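Tyrocidine synthase 3 (Brevibacillus parabrevis, PDB 4MRT) probably takes part in building the antibiotic tyrocidine, with a peptidyl carrier domain thought to hold the growing chain on a phosphopantetheine arm. Local coordinates at residues A9-N12 with A13-K17. The protein carries 1 engineered substitution. Numbering follows the deposited sequence.
Sequences APTN and AVESK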
loop_
_atom_site.group_PDB
_atom_site.type_symbol
_atom_site.label_atom_id
_atom_site.label_comp_id
_atom_site.label_asym_id
_atom_site.label_seq_id
_atom_site.Cartn_x
_atom_site.Cartn_y
_atom_site.Cartn_z
ATOM N N ALA A 9 -24.307 13.902 5.111
ATOM C CA ALA A 9 -23.665 15.211 5.221
ATOM C C ALA A 9 -23.127 15.343 6.632
ATOM O O ALA A 9 -23.699 14.747 7.544
ATOM C CB ALA A 9 -24.666 16.327 4.930
ATOM N N PRO A 10 -22.026 16.101 6.819
ATOM C CA PRO A 10 -21.522 16.379 8.161
ATOM C C PRO A 10 -22.540 17.083 9.056
ATOM O O PRO A 10 -23.315 17.933 8.575
ATOM C CB PRO A 10 -20.322 17.284 7.913
ATOM C CG PRO A 10 -19.846 16.937 6.536
ATOM C CD PRO A 10 -21.027 16.403 5.776
ATOM N N THR A 11 -22.523 16.727 10.340
ATOM C CA THR A 11 -23.523 17.180 11.305
ATOM C C THR A 11 -22.950 18.082 12.405
ATOM O O THR A 11 -23.690 18.551 13.273
ATOM C CB THR A 11 -24.175 15.967 11.996
ATOM O OG1 THR A 11 -23.201 15.296 12.808
ATOM C CG2 THR A 11 -24.730 14.996 10.961
ATOM N N ASN A 12 -21.643 18.309 12.392
ATOM C CA ASN A 12 -20.996 19.173 13.392
ATOM C C ASN A 12 -19.663 19.695 12.875
ATOM O O ASN A 12 -19.208 19.292 11.798
ATOM C CB ASN A 12 -20.836 18.462 14.752
ATOM C CG ASN A 12 -19.817 17.328 14.728
ATOM O OD1 ASN A 12 -18.636 17.524 14.404
ATOM N ND2 ASN A 12 -20.257 16.143 15.124
ATOM N N ALA A 13 -19.045 20.593 13.640
ATOM C CA ALA A 13 -17.848 21.306 13.185
ATOM C C ALA A 13 -16.638 20.388 12.968
ATOM O O ALA A 13 -15.817 20.636 12.084
ATOM C CB ALA A 13 -17.493 22.416 14.165
ATOM N N VAL A 14 -16.520 19.343 13.785
ATOM C CA VAL A 14 -15.369 18.448 13.701
ATOM C C VAL A 14 -15.498 17.535 12.488
ATOM O O VAL A 14 -14.519 17.299 11.794
ATOM C CB VAL A 14 -15.174 17.642 14.999
ATOM C CG1 VAL A 14 -13.957 16.738 14.884
ATOM C CG2 VAL A 14 -15.005 18.590 16.180
ATOM N N GLU A 15 -16.704 17.051 12.213
ATOM C CA GLU A 15 -16.947 16.274 11.013
ATOM C C GLU A 15 -16.683 17.115 9.764
ATOM O O GLU A 15 -16.023 16.643 8.833
ATOM C CB GLU A 15 -18.361 15.715 11.005
ATOM C CG GLU A 15 -18.568 14.661 12.084
ATOM C CD GLU A 15 -20.000 14.232 12.239
ATOM O OE1 GLU A 15 -20.899 14.938 11.725
ATOM O OE2 GLU A 15 -20.219 13.185 12.886
ATOM N N SER A 16 -17.160 18.367 9.751
ATOM C CA SER A 16 -17.031 19.188 8.552
ATOM C C SER A 16 -15.569 19.510 8.279
ATOM O O SER A 16 -15.144 19.447 7.138
ATOM C CB SER A 16 -17.893 20.467 8.618
ATOM O OG SER A 16 -18.074 20.880 9.957
ATOM N N LYS A 17 -14.810 19.801 9.330
ATOM C CA LYS A 17 -13.401 20.110 9.214
ATOM C C LYS A 17 -12.597 18.900 8.716
ATOM O O LYS A 17 -11.797 19.012 7.789
ATOM C CB LYS A 17 -12.869 20.588 10.572
ATOM C CG LYS A 17 -11.420 21.018 10.581
ATOM C CD LYS A 17 -11.154 22.000 9.448
ATOM C CE LYS A 17 -10.132 23.064 9.816
ATOM N NZ LYS A 17 -10.554 24.399 9.296
#
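Asn12 provides the N-cap of helix 13-26, the first helix of the four-helix carrier-protein bundle, and its amide oxygen turns back over the first turn to meet Glu15. Free N-H groups at a helix start need acceptors from outside the helix, and here OD1 of Asn12 takes Glu15 N at 3.0 Å in a nearly straight bond, with the donor above the amide plane. The same oxygen receives a weaker, more bent bond from Val14 N. With chi1 at 69°, CG of Asn12 sits between its own N and carbonyl carbon, folding the amide toward the turn.

Glu15, at N3, sends its carboxylate back past the cap to Thr11, the residue before it. Thr11 N reaches OE1 of Glu15 at 2.8 Å, almost end-on to the carboxylate C-O. Thr11 OG1 comes to the same Glu15 OE1 at 2.6 Å from the syn side, tilted out of the carboxylate plane. Two donors from one residue thus grip a single oxygen and limit rotation of the carboxylate, which a helix N-terminus would also tend to keep ionised. The Glu15 chain runs extended beyond CG (chi2 172°), crossing the Asn12 side chain at about a right angle and bringing CD within 3.5 Å of Asn12 ND2.

In this small helical bundle, Glu15 also packs on Ile73, Lys74 and Ala77 of helix 73-81, while Ile33 of a loop touches both Glu15 and Pro10. The backbone oxygen of Asn12 is doubly used, receiving Ser16 N at 3.0 Å to start the helical ladder. Ser16 OG joins it at O of Asn12, 2.7 Å away, from a tilted approach. Pro10 lies against this turn, its CB 3.8 Å from Ser16 N.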